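Local coordinates for RagA protein (Porphyromonas gingivalis, PDB 6SLN) that probably imports peptides across the outer membrane as a TonB-dependent receptor that works together with a partner protein, at residues L159-G164 with N201-I206; G100-V105 with S184-A189; D531-S536 with P560-A565; T469-K474 with R492-V497; Y811-V816 with A830-R835. All coordinates share one frame; numbering follows the deposited sequence.

Contact 1: residues L159-G164 with N201-I206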
# COMPACT_ATOMS: atom_id res chain seq x y z
N LEU A 159 -4.11 -26.29 19.55
CA LEU A 159 -5.03 -25.83 18.52
C LEU A 159 -6.24 -25.18 19.19
O LEU A 159 -6.76 -25.70 20.18
CB LEU A 159 -5.46 -27.01 17.65
CG LEU A 159 -5.99 -26.81 16.24
CD1 LEU A 159 -4.98 -26.07 15.36
CD2 LEU A 159 -6.34 -28.19 15.67
N TYR A 160 -6.66 -24.03 18.67
CA TYR A 160 -7.76 -23.27 19.25
C TYR A 160 -8.96 -23.32 18.32
O TYR A 160 -8.85 -23.01 17.13
CB TYR A 160 -7.39 -21.82 19.51
CG TYR A 160 -6.37 -21.60 20.59
CD1 TYR A 160 -6.72 -21.69 21.93
CD2 TYR A 160 -5.07 -21.29 20.27
CE1 TYR A 160 -5.78 -21.48 22.93
CE2 TYR A 160 -4.12 -21.07 21.25
CZ TYR A 160 -4.47 -21.17 22.58
OH TYR A 160 -3.52 -20.96 23.54
N ILE A 161 -10.12 -23.67 18.88
CA ILE A 161 -11.30 -24.03 18.10
C ILE A 161 -12.53 -23.38 18.72
O ILE A 161 -12.89 -23.68 19.87
CB ILE A 161 -11.44 -25.56 18.03
CG1 ILE A 161 -10.17 -26.14 17.42
CG2 ILE A 161 -12.64 -25.96 17.21
CD1 ILE A 161 -10.16 -27.61 17.27
N VAL A 162 -13.18 -22.49 17.96
CA VAL A 162 -14.42 -21.82 18.37
C VAL A 162 -15.57 -22.40 17.57
O VAL A 162 -15.63 -22.25 16.34
CB VAL A 162 -14.34 -20.29 18.16
CG1 VAL A 162 -15.54 -19.61 18.78
CG2 VAL A 162 -13.04 -19.73 18.72
N ASP A 163 -16.48 -23.09 18.26
CA ASP A 163 -17.68 -23.65 17.65
C ASP A 163 -17.38 -24.44 16.38
O ASP A 163 -18.23 -24.56 15.50
CB ASP A 163 -18.71 -22.57 17.37
CG ASP A 163 -19.43 -22.12 18.62
OD1 ASP A 163 -19.90 -22.99 19.40
OD2 ASP A 163 -19.51 -20.90 18.83
N GLY A 164 -16.17 -24.96 16.28
CA GLY A 164 -15.80 -25.85 15.20
C GLY A 164 -14.80 -25.28 14.22
O GLY A 164 -14.40 -26.00 13.30
N ASN A 201 -0.51 -30.87 20.69
CA ASN A 201 -0.38 -29.85 21.73
C ASN A 201 -1.64 -29.68 22.56
O ASN A 201 -1.67 -28.83 23.46
CB ASN A 201 -0.00 -28.51 21.11
CG ASN A 201 1.31 -28.55 20.39
OD1 ASN A 201 2.16 -29.42 20.65
ND2 ASN A 201 1.51 -27.61 19.48
N GLY A 202 -2.65 -30.50 22.32
CA GLY A 202 -3.92 -30.36 22.97
C GLY A 202 -4.87 -29.52 22.14
O GLY A 202 -4.50 -28.89 21.14
N VAL A 203 -6.12 -29.51 22.56
CA VAL A 203 -7.13 -28.77 21.82
C VAL A 203 -7.95 -27.96 22.82
O VAL A 203 -8.44 -28.50 23.81
CB VAL A 203 -8.03 -29.70 20.98
CG1 VAL A 203 -9.25 -28.95 20.50
CG2 VAL A 203 -7.24 -30.26 19.80
N VAL A 204 -8.07 -26.66 22.56
CA VAL A 204 -8.88 -25.77 23.38
C VAL A 204 -10.13 -25.48 22.58
O VAL A 204 -10.09 -24.77 21.56
CB VAL A 204 -8.13 -24.47 23.73
CG1 VAL A 204 -8.87 -23.70 24.82
CG2 VAL A 204 -6.70 -24.76 24.15
N PHE A 205 -11.25 -26.04 23.01
CA PHE A 205 -12.52 -25.86 22.33
C PHE A 205 -13.36 -24.83 23.09
O PHE A 205 -13.72 -25.05 24.25
CB PHE A 205 -13.27 -27.18 22.23
CG PHE A 205 -14.36 -27.18 21.22
CD1 PHE A 205 -15.62 -26.71 21.55
CD2 PHE A 205 -14.13 -27.64 19.94
CE1 PHE A 205 -16.64 -26.71 20.61
CE2 PHE A 205 -15.14 -27.64 19.00
CZ PHE A 205 -16.40 -27.17 19.34
N ILE A 206 -13.65 -23.71 22.43
CA ILE A 206 -14.52 -22.68 22.97
C ILE A 206 -15.89 -22.82 22.32
O ILE A 206 -16.00 -22.78 21.09
CB ILE A 206 -13.94 -21.27 22.73
CG1 ILE A 206 -12.56 -21.14 23.38
CG2 ILE A 206 -14.90 -20.21 23.26
CD1 ILE A 206 -11.86 -19.83 23.07
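Leu159 to Val162 and Val203 to Ile206 pair in parallel, residue against residue, with axes 4.7 Å apart and 16° between their directions. The evidence for the register is the backbone ladder. Leu159 N donates to Gly202 O and Leu159 O accepts from Val204 N; Ile161 N then donates to Val204 O, and Ile161 O accepts from Ile206 N at 2.7 Å. Asp163 N closes the series on Ile206 O at 2.9 Å. Three CA-H...O contacts run beside these bonds, among them Phe205 CA to Ile161 O at 3.3 Å.

Strand 203-208 is the middle strand of a five-stranded mixed sheet in the plug domain, the globular element that fills the barrel of TonB-dependent receptors, and 159-162 lies next to it. Strand 180-186 flanks 203-208 on its other edge, and Tyr160 pairs through its backbone with Thr167.

Side-chain contacts separate by sheet face. On the face of Ile161, Val203 and Phe205, the isoleucine meets both partners through different branches: CD1 reaches Val203 CG1 at 3.6 Å, whereas CG2, anti to the backbone N, lies 3.5 Å from Phe205 CE2. Backbone atoms also border the Phe205 ring: Ile161 O sits over one face, offset toward the rim, and Gly164 N approaches obliquely, 3.8 Å from CZ. On the other face Tyr160 and Val204 run side by side, Tyr160 CD1 being 3.6 Å from Val204 CB.

The polar end of Asp163 turns to residues of strand 203-208 and just beyond: OD2 is hydrogen-bonded to Thr208, and OD1 forms a salt bridge with Lys210.

Contact 2: residues G100-V105 with S184-A189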
# COMPACT_ATOMS: atom_id res chain seq x y z
N GLY A 100 -11.35 -39.93 27.06
CA GLY A 100 -10.40 -38.85 26.92
C GLY A 100 -10.20 -38.08 28.21
O GLY A 100 -11.11 -37.90 29.01
N SER A 101 -8.96 -37.62 28.40
CA SER A 101 -8.61 -36.64 29.42
C SER A 101 -9.20 -35.30 28.97
O SER A 101 -8.61 -34.60 28.14
CB SER A 101 -7.10 -36.56 29.59
OG SER A 101 -6.71 -36.09 30.87
N VAL A 102 -10.38 -34.95 29.49
CA VAL A 102 -11.09 -33.75 29.08
C VAL A 102 -11.46 -32.93 30.31
O VAL A 102 -12.05 -33.47 31.26
CB VAL A 102 -12.35 -34.08 28.27
CG1 VAL A 102 -13.06 -32.79 27.87
CG2 VAL A 102 -12.00 -34.91 27.05
N ALA A 103 -11.15 -31.63 30.29
CA ALA A 103 -11.47 -30.70 31.37
C ALA A 103 -12.29 -29.55 30.82
O ALA A 103 -11.96 -29.01 29.77
CB ALA A 103 -10.20 -30.15 32.02
N LYS A 104 -13.37 -29.20 31.53
CA LYS A 104 -14.33 -28.21 31.04
C LYS A 104 -14.46 -27.05 32.01
O LYS A 104 -14.65 -27.25 33.22
CB LYS A 104 -15.71 -28.83 30.82
CG LYS A 104 -16.71 -27.84 30.24
CD LYS A 104 -18.11 -28.43 30.11
CE LYS A 104 -18.55 -28.46 28.65
NZ LYS A 104 -20.02 -28.23 28.52
N VAL A 105 -14.40 -25.82 31.49
CA VAL A 105 -14.47 -24.62 32.31
C VAL A 105 -15.75 -23.87 31.99
O VAL A 105 -16.08 -23.65 30.82
CB VAL A 105 -13.23 -23.73 32.10
CG1 VAL A 105 -13.45 -22.41 32.74
CG2 VAL A 105 -12.04 -24.38 32.73
N SER A 184 -13.62 -26.37 26.78
CA SER A 184 -13.15 -27.72 27.04
C SER A 184 -11.68 -27.82 26.65
O SER A 184 -11.29 -27.38 25.56
CB SER A 184 -13.97 -28.76 26.29
OG SER A 184 -15.35 -28.65 26.57
N VAL A 185 -10.86 -28.36 27.53
CA VAL A 185 -9.45 -28.58 27.23
C VAL A 185 -9.26 -30.08 27.07
O VAL A 185 -9.55 -30.85 27.99
CB VAL A 185 -8.53 -27.99 28.30
CG1 VAL A 185 -7.06 -28.20 27.93
CG2 VAL A 185 -8.82 -26.50 28.45
N LEU A 186 -8.80 -30.49 25.88
CA LEU A 186 -8.58 -31.89 25.55
C LEU A 186 -7.09 -32.20 25.63
O LEU A 186 -6.29 -31.61 24.91
CB LEU A 186 -9.13 -32.21 24.16
CG LEU A 186 -10.46 -31.58 23.77
CD1 LEU A 186 -10.80 -32.07 22.41
CD2 LEU A 186 -11.54 -31.96 24.75
N LYS A 187 -6.73 -33.15 26.50
CA LYS A 187 -5.34 -33.37 26.86
C LYS A 187 -4.71 -34.61 26.24
O LYS A 187 -3.48 -34.64 26.12
CB LYS A 187 -5.21 -33.47 28.39
CG LYS A 187 -5.95 -32.36 29.13
CD LYS A 187 -5.52 -32.25 30.60
CE LYS A 187 -6.74 -32.34 31.54
NZ LYS A 187 -6.39 -32.32 33.01
N ASP A 188 -5.48 -35.61 25.84
CA ASP A 188 -4.93 -36.89 25.41
C ASP A 188 -5.38 -37.26 24.00
O ASP A 188 -6.35 -36.74 23.46
CB ASP A 188 -5.34 -38.01 26.36
CG ASP A 188 -6.75 -38.44 26.15
OD1 ASP A 188 -7.65 -37.69 26.55
OD2 ASP A 188 -6.97 -39.51 25.56
N ALA A 189 -4.66 -38.24 23.43
CA ALA A 189 -4.82 -38.60 22.03
C ALA A 189 -6.21 -39.16 21.72
O ALA A 189 -6.67 -39.07 20.57
CB ALA A 189 -3.76 -39.63 21.63
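Ser101 packs against Lys187, and more of its surface is covered here than for any other residue of the two segments. Its carbonyl O accepts from Lys187 N at 2.9 Å. Its side chain follows the aliphatic part of the lysine: Ser101 CB is 3.8 Å from Lys187 CB, and OG, anti to the backbone N (chi1 -155°), is the same 3.8 Å from CE. The lysine chain passes on to Ala103, whose CB lies 4.1 Å from Lys187 CE, before NZ forms a salt bridge with Asp738 and a hydrogen bond to Ala127 O.

Ala103 forms the hydrogen-bonded pair with Val185. Ala103 N donates to Val185 O at 2.9 Å, and Val185 N returns the bond to Ala103 O. That same carbonyl also takes a CA-H...O contact from Ser184, at 3.2 Å from its CA.

Ser184 faces Lys104 in a non-hydrogen-bonded pair, its OG 3.8 Å from Lys104 CE, a van der Waals approach. On this face Val102 and Leu186 lie side by side, Val102 CG1 meeting Leu186 CD2 at 3.6 Å.

The strands run at 161° to each other, an antiparallel pair that adds 102-106 as an outermost strand of the mixed sheet in the plug domain.

Contact 3: residues D531-S536 with P560-A565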
# COMPACT_ATOMS: atom_id res chain seq x y z
N ASP A 531 -1.53 -11.65 3.42
CA ASP A 531 -0.47 -10.79 2.91
C ASP A 531 -0.44 -9.49 3.70
O ASP A 531 -1.28 -9.24 4.57
CB ASP A 531 -0.63 -10.51 1.41
CG ASP A 531 -1.81 -9.61 1.08
OD1 ASP A 531 -2.73 -9.48 1.91
OD2 ASP A 531 -1.82 -9.04 -0.02
N VAL A 532 0.57 -8.69 3.41
CA VAL A 532 0.64 -7.32 3.88
C VAL A 532 1.34 -6.52 2.79
O VAL A 532 2.23 -7.03 2.10
CB VAL A 532 1.36 -7.20 5.26
CG1 VAL A 532 2.70 -7.94 5.26
CG2 VAL A 532 1.59 -5.75 5.67
N ILE A 533 0.90 -5.27 2.61
CA ILE A 533 1.58 -4.31 1.76
C ILE A 533 1.69 -3.02 2.54
O ILE A 533 0.89 -2.72 3.43
CB ILE A 533 0.85 -4.04 0.43
CG1 ILE A 533 -0.49 -3.33 0.70
CG2 ILE A 533 0.68 -5.32 -0.35
CD1 ILE A 533 -1.36 -3.10 -0.56
N GLY A 534 2.71 -2.24 2.20
CA GLY A 534 2.94 -1.04 2.94
C GLY A 534 3.68 -0.07 2.07
O GLY A 534 4.58 -0.46 1.33
N ALA A 535 3.29 1.20 2.12
CA ALA A 535 4.03 2.26 1.47
C ALA A 535 4.37 3.34 2.48
O ALA A 535 3.70 3.48 3.52
CB ALA A 535 3.24 2.89 0.32
N SER A 536 5.38 4.12 2.14
CA SER A 536 5.85 5.15 3.04
C SER A 536 6.45 6.29 2.23
O SER A 536 6.95 6.10 1.13
CB SER A 536 6.85 4.58 4.07
OG SER A 536 8.18 4.84 3.67
N PRO A 560 8.24 -0.25 -1.60
CA PRO A 560 7.12 -0.61 -0.71
C PRO A 560 7.46 -1.85 0.09
O PRO A 560 8.49 -2.49 -0.10
CB PRO A 560 5.95 -0.86 -1.66
CG PRO A 560 6.42 -0.39 -3.02
CD PRO A 560 7.91 -0.45 -3.02
N GLU A 561 6.56 -2.17 1.02
CA GLU A 561 6.63 -3.42 1.78
C GLU A 561 5.65 -4.42 1.18
O GLU A 561 4.56 -4.07 0.74
CB GLU A 561 6.30 -3.19 3.26
CG GLU A 561 7.40 -2.49 4.04
CD GLU A 561 6.98 -2.07 5.48
OE1 GLU A 561 5.85 -1.54 5.68
OE2 GLU A 561 7.79 -2.26 6.40
N HIS A 562 6.04 -5.70 1.21
CA HIS A 562 5.21 -6.73 0.61
C HIS A 562 5.60 -8.12 1.12
O HIS A 562 6.69 -8.61 0.82
CB HIS A 562 5.36 -6.67 -0.90
CG HIS A 562 4.23 -7.30 -1.63
ND1 HIS A 562 4.19 -7.38 -3.01
CD2 HIS A 562 3.11 -7.90 -1.17
CE1 HIS A 562 3.08 -7.99 -3.37
NE2 HIS A 562 2.40 -8.32 -2.28
N ARG A 563 4.70 -8.75 1.85
CA ARG A 563 4.87 -10.13 2.27
C ARG A 563 3.60 -10.89 1.95
O ARG A 563 2.50 -10.33 1.92
CB ARG A 563 5.20 -10.26 3.76
CG ARG A 563 6.69 -10.24 4.11
CD ARG A 563 7.00 -9.40 5.37
NE ARG A 563 6.00 -9.47 6.44
CZ ARG A 563 5.68 -8.44 7.24
NH1 ARG A 563 6.28 -7.25 7.09
NH2 ARG A 563 4.75 -8.59 8.18
N VAL A 564 3.76 -12.19 1.69
CA VAL A 564 2.66 -13.08 1.34
C VAL A 564 2.93 -14.40 2.05
O VAL A 564 4.07 -14.85 2.12
CB VAL A 564 2.55 -13.26 -0.19
CG1 VAL A 564 1.42 -14.19 -0.53
CG2 VAL A 564 2.39 -11.92 -0.89
N ALA A 565 1.88 -15.01 2.58
CA ALA A 565 1.98 -16.29 3.25
C ALA A 565 0.77 -17.14 2.90
O ALA A 565 -0.36 -16.64 2.87
CB ALA A 565 2.07 -16.12 4.78
O HOH W 1 -0.14 -9.55 -2.27
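In the antiparallel wall of the beta-barrel of this TonB-dependent receptor, where strand 515-540 meets strand 561-580, Val532 faces Arg563 and Gly534 faces Glu561 as hydrogen-bonded pairs. The axes are 4.5 Å apart at an angle of 178°. Val532 and Arg563 exchange both backbone bonds, Val532 N to Arg563 O being 2.9 Å. Gly534 and Glu561 do likewise, but unequally: Glu561 N to Gly534 O is nearly straight at the hydrogen (173°), whereas Gly534 N approaches Glu561 O from above the carbonyl plane.

Ile533 and His562 make the non-hydrogen-bonded pair between them. Their side chains run alongside each other, Ile533 CG2 touching His562 CD2 at 3.6 Å. CD2 also has Val532 O near the plane of the ring, at its edge.

This face meets the second subunit, another copy of the protein. Asp531 OD2 forms a salt bridge with Arg470 of that subunit, and His562 ND1 is hydrogen-bonded to the backbone N of its Leu548. A water joins the two residues within the chain: it donates to Asp531 OD2 at 2.9 Å and lies in the plane of the imidazole, 2.8 Å from His562 NE2.

On the reverse face the arginine chain, bent at chi2 and chi3, folds its guanidinium back over the valine. Val532 CG1, placed between the backbone N and carbonyl carbon (chi1 50°), lies under the centre of that flat group, 3.6 Å from Arg563 CZ.

Contact 4: residues T469-K474 with R492-V497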
# COMPACT_ATOMS: atom_id res chain seq x y z
N THR A 469 -6.83 -5.10 7.96
CA THR A 469 -6.28 -4.18 8.93
C THR A 469 -5.56 -3.07 8.19
O THR A 469 -4.76 -3.33 7.28
CB THR A 469 -5.33 -4.89 9.87
OG1 THR A 469 -5.98 -6.06 10.38
CG2 THR A 469 -4.92 -3.96 11.02
N ARG A 470 -5.84 -1.84 8.57
CA ARG A 470 -5.10 -0.69 8.11
C ARG A 470 -4.36 -0.10 9.31
O ARG A 470 -4.96 0.13 10.37
CB ARG A 470 -6.03 0.35 7.48
CG ARG A 470 -6.56 -0.09 6.11
CD ARG A 470 -5.47 0.04 5.07
NE ARG A 470 -5.34 1.42 4.60
CZ ARG A 470 -4.45 2.29 5.09
NH1 ARG A 470 -3.61 1.92 6.05
NH2 ARG A 470 -4.38 3.52 4.60
N THR A 471 -3.07 0.09 9.16
CA THR A 471 -2.31 0.80 10.16
C THR A 471 -1.74 2.04 9.51
O THR A 471 -1.50 2.07 8.29
CB THR A 471 -1.19 -0.05 10.76
OG1 THR A 471 -0.23 -0.36 9.74
CG2 THR A 471 -1.76 -1.30 11.31
N SER A 472 -1.56 3.05 10.34
CA SER A 472 -1.15 4.37 9.89
C SER A 472 -0.14 4.88 10.88
O SER A 472 -0.36 4.79 12.09
CB SER A 472 -2.35 5.32 9.79
OG SER A 472 -1.91 6.53 9.22
N SER A 473 0.96 5.41 10.38
CA SER A 473 2.04 5.82 11.25
C SER A 473 2.68 7.08 10.66
O SER A 473 2.87 7.17 9.44
CB SER A 473 3.06 4.68 11.42
OG SER A 473 4.38 5.18 11.56
N LYS A 474 3.00 8.03 11.53
CA LYS A 474 3.54 9.31 11.07
C LYS A 474 4.76 9.69 11.89
O LYS A 474 4.87 9.38 13.08
CB LYS A 474 2.48 10.43 11.17
CG LYS A 474 1.48 10.43 10.02
CD LYS A 474 0.65 11.68 10.02
CE LYS A 474 -0.81 11.34 9.96
NZ LYS A 474 -1.60 12.49 9.47
N ARG A 492 -0.16 0.84 5.84
CA ARG A 492 -0.06 -0.60 5.64
C ARG A 492 -1.44 -1.19 5.54
O ARG A 492 -2.39 -0.71 6.18
CB ARG A 492 0.68 -1.27 6.80
CG ARG A 492 2.17 -1.34 6.60
CD ARG A 492 2.80 -1.67 7.88
NE ARG A 492 4.25 -1.64 7.80
CZ ARG A 492 5.03 -1.71 8.87
NH1 ARG A 492 4.47 -1.80 10.06
NH2 ARG A 492 6.35 -1.68 8.74
N ALA A 493 -1.54 -2.27 4.77
CA ALA A 493 -2.79 -2.99 4.61
C ALA A 493 -2.49 -4.47 4.74
O ALA A 493 -1.68 -5.00 3.97
CB ALA A 493 -3.44 -2.68 3.26
N TYR A 494 -3.14 -5.12 5.70
CA TYR A 494 -2.97 -6.54 6.01
C TYR A 494 -4.26 -7.25 5.67
O TYR A 494 -5.35 -6.71 5.91
CB TYR A 494 -2.69 -6.77 7.51
CG TYR A 494 -1.46 -6.12 8.12
CD1 TYR A 494 -1.45 -4.78 8.49
CD2 TYR A 494 -0.32 -6.87 8.40
CE1 TYR A 494 -0.32 -4.20 9.07
CE2 TYR A 494 0.80 -6.31 8.98
CZ TYR A 494 0.80 -4.98 9.31
OH TYR A 494 1.93 -4.43 9.87
N ARG A 495 -4.14 -8.49 5.18
CA ARG A 495 -5.30 -9.33 4.87
C ARG A 495 -5.07 -10.77 5.28
O ARG A 495 -4.05 -11.37 4.91
CB ARG A 495 -5.61 -9.29 3.38
CG ARG A 495 -6.72 -10.22 2.98
CD ARG A 495 -7.25 -9.87 1.63
NE ARG A 495 -8.23 -8.80 1.72
CZ ARG A 495 -8.95 -8.35 0.70
NH1 ARG A 495 -8.83 -8.89 -0.51
NH2 ARG A 495 -9.81 -7.39 0.92
N ASP A 496 -6.02 -11.34 6.02
CA ASP A 496 -5.99 -12.76 6.37
C ASP A 496 -7.31 -13.38 5.98
O ASP A 496 -8.37 -12.95 6.45
CB ASP A 496 -5.75 -12.98 7.86
CG ASP A 496 -4.43 -12.48 8.32
OD1 ASP A 496 -3.46 -12.55 7.54
OD2 ASP A 496 -4.34 -12.00 9.46
N VAL A 497 -7.25 -14.42 5.15
CA VAL A 497 -8.42 -15.22 4.82
C VAL A 497 -8.09 -16.64 5.24
O VAL A 497 -7.15 -17.24 4.70
CB VAL A 497 -8.80 -15.12 3.34
CG1 VAL A 497 -10.04 -15.92 3.08
CG2 VAL A 497 -9.03 -13.66 2.94
O HOH W 2 2.02 -1.72 10.90
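Arg470 lies across Ala493, its CD 3.8 Å from Ala493 CB, and curls on over the neighbouring backbone. The two belong to the antiparallel beta hairpin of strands 456-475 and 487-510 in the receptor's barrel wall. Torsions near -75° at chi1, chi2 and chi3 coil the arginine chain so that NH1 donates to Arg492 O at 2.9 Å. Thr471 N donates to the same oxygen, and the two donors arrive from opposite faces of the carbonyl plane. NH1 stands well above that plane and its N-H is bent, which marks this as a less ideal bond than those of the ladder. NH2 of Arg470 forms a salt bridge with Glu491.

The backbone pairs Thr469 with Tyr494 and Thr471 with Arg492, each through two hydrogen bonds; Tyr494 N to Thr469 O is 2.9 Å. Thr469 and Tyr494 also touch at their first side-chain carbons, CB to CB 4.0 Å. Thr469 O and Thr471 OG1 both sit at the edge of the tyrosine ring, close to its plane.

The extended Arg492 chain passes Thr471 OG1, with CB 3.2 Å from it, and its guanidinium end leads off from the partner strand, where NE forms a salt bridge with Glu561. One water then ties three side chains together, in plane with both the ring and the guanidinium: it accepts from Arg492 NH1 at 2.6 Å and is hydrogen-bonded to Tyr494 OH and Thr471 OG1, each at 2.9 Å.

Contact 5: residues Y811-V816 with A830-R835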
# COMPACT_ATOMS: atom_id res chain seq x y z
N TYR A 811 32.94 -21.42 41.36
CA TYR A 811 33.38 -22.79 41.58
C TYR A 811 33.83 -23.40 40.26
O TYR A 811 33.30 -23.11 39.19
CB TYR A 811 32.27 -23.64 42.18
CG TYR A 811 31.86 -23.22 43.57
CD1 TYR A 811 32.76 -23.23 44.62
CD2 TYR A 811 30.55 -22.79 43.82
CE1 TYR A 811 32.38 -22.83 45.89
CE2 TYR A 811 30.15 -22.39 45.09
CZ TYR A 811 31.07 -22.41 46.11
OH TYR A 811 30.68 -22.02 47.36
N VAL A 812 34.84 -24.27 40.36
CA VAL A 812 35.32 -25.04 39.23
C VAL A 812 34.56 -26.39 39.23
O VAL A 812 34.78 -27.18 40.16
CB VAL A 812 36.83 -25.27 39.31
CG1 VAL A 812 37.36 -25.76 37.97
CG2 VAL A 812 37.51 -23.97 39.78
N PRO A 813 33.71 -26.64 38.26
CA PRO A 813 32.88 -27.86 38.31
C PRO A 813 33.74 -29.12 38.41
O PRO A 813 34.73 -29.28 37.70
CB PRO A 813 32.09 -27.81 37.00
CG PRO A 813 32.76 -26.76 36.16
CD PRO A 813 33.38 -25.80 37.10
N GLY A 814 33.34 -29.99 39.32
CA GLY A 814 34.07 -31.21 39.62
C GLY A 814 35.14 -31.07 40.68
O GLY A 814 35.18 -31.86 41.62
N GLN A 815 35.98 -30.05 40.55
CA GLN A 815 37.21 -29.97 41.33
C GLN A 815 36.95 -29.71 42.81
O GLN A 815 36.04 -28.97 43.19
CB GLN A 815 38.12 -28.88 40.77
CG GLN A 815 38.81 -29.25 39.48
CD GLN A 815 39.91 -28.27 39.13
OE1 GLN A 815 40.55 -27.70 40.03
NE2 GLN A 815 40.12 -28.04 37.84
N VAL A 816 37.78 -30.34 43.65
CA VAL A 816 37.72 -30.22 45.10
C VAL A 816 39.15 -30.26 45.64
O VAL A 816 40.01 -30.96 45.09
CB VAL A 816 36.84 -31.34 45.73
CG1 VAL A 816 36.84 -31.24 47.24
CG2 VAL A 816 35.39 -31.26 45.22
N ALA A 830 34.55 -19.40 29.97
CA ALA A 830 33.45 -20.23 29.47
C ALA A 830 33.39 -21.58 30.18
O ALA A 830 32.30 -22.11 30.42
CB ALA A 830 33.63 -20.46 27.96
N ASP A 831 34.55 -22.12 30.54
CA ASP A 831 34.64 -23.51 30.97
C ASP A 831 34.05 -23.73 32.36
O ASP A 831 33.78 -24.88 32.72
CB ASP A 831 36.09 -23.95 30.92
CG ASP A 831 36.81 -23.41 29.68
OD1 ASP A 831 36.22 -23.43 28.58
OD2 ASP A 831 37.97 -22.96 29.82
N LEU A 832 33.83 -22.67 33.14
CA LEU A 832 33.23 -22.88 34.45
C LEU A 832 31.74 -23.15 34.39
O LEU A 832 31.13 -23.40 35.43
CB LEU A 832 33.49 -21.67 35.35
CG LEU A 832 34.96 -21.33 35.51
CD1 LEU A 832 35.09 -19.88 35.98
CD2 LEU A 832 35.64 -22.31 36.48
N GLU A 833 31.15 -23.09 33.20
CA GLU A 833 29.72 -23.22 33.08
C GLU A 833 29.33 -24.69 33.12
O GLU A 833 30.01 -25.55 32.55
CB GLU A 833 29.24 -22.56 31.79
CG GLU A 833 29.56 -21.06 31.77
CD GLU A 833 29.08 -20.37 30.51
OE1 GLU A 833 28.21 -20.92 29.81
OE2 GLU A 833 29.58 -19.25 30.24
N THR A 834 28.24 -24.98 33.82
CA THR A 834 27.81 -26.33 34.14
C THR A 834 26.31 -26.42 33.92
O THR A 834 25.60 -25.42 33.93
CB THR A 834 28.15 -26.67 35.60
OG1 THR A 834 27.51 -27.89 35.97
CG2 THR A 834 27.63 -25.58 36.51
N ARG A 835 25.82 -27.64 33.69
CA ARG A 835 24.37 -27.80 33.68
C ARG A 835 23.84 -27.63 35.10
O ARG A 835 24.42 -28.14 36.06
CB ARG A 835 23.95 -29.15 33.11
CG ARG A 835 22.55 -29.09 32.48
CD ARG A 835 21.74 -30.38 32.55
NE ARG A 835 21.53 -30.87 33.91
CZ ARG A 835 22.31 -31.78 34.49
NH1 ARG A 835 22.07 -32.18 35.74
NH2 ARG A 835 23.35 -32.28 33.82
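Thr834, which meets Pro813 across the contact, donates from OG1 to Arg835 O at 3.1 Å, the shortest sound polar bond here. It lies within one segment, and its donor stands above the carbonyl plane with a C=O...O angle of 114°, so it is far from a lone-pair direction. A second bond of the same segment, Glu833 N to Ala830 O at 3.2 Å, spans three residues and is the signature of the 3-10 turn 830-832. No hydrogen bond crosses between 811-816 and 830-835, and the join is made by van der Waals contact.

Leu832 and Pro813 carry it in nearly equal measure. With CG anti to the carbonyl carbon (chi1 -57°), Leu832 reaches the other segment through CD2, which rests against the backbone as much as the side chains: 3.7 Å from Tyr811 O and 3.9 Å from Val812 CA. Both methyls of Val812 are also near it, CG1 at 4.1 Å from Leu832 CD2.

Strands 807-812 and 833-836 both pair with strand 792-802 in a small antiparallel sheet, through Tyr811 with Glu797 and Thr834 with Met795. The sheet is part of the long excursion between the neighbouring barrel strands 752-764 and 844-853, consistent with an elaborated loop at the barrel's mouth. Asp831 and Ala830 also touch the chain of another protein.

The chain turns a corner at Pro813 and Gly814, and the proline ring packs on the backbone of the second segment. Its CD lies 3.7 Å from Leu832 O and its CG 4.1 Å from Asp831 O, while Pro813 CB approaches Thr834 CB at 4.3 Å.

Contacts 1 and 2 belong to one sheet of the plug: their centres are 10 Å apart, and strands 180-186 and 203-208 pair between them, Phe205 O to Ser184 N being 2.9 Å. Contacts 3 and 4 are likewise adjacent in the barrel wall, with centres 9 Å apart and Ala493 N 2.8 Å from Ile533 O; both also meet the second subunit. Plug and wall pairs do not touch, the nearest atoms of contacts 1 and 4 being about 14 Å apart. Contact 5 stands apart, its centre 44 to 52 Å from the others. The bound phospholipid's pocket includes Phe501 and Asn503, further along the strand that carries 492-497.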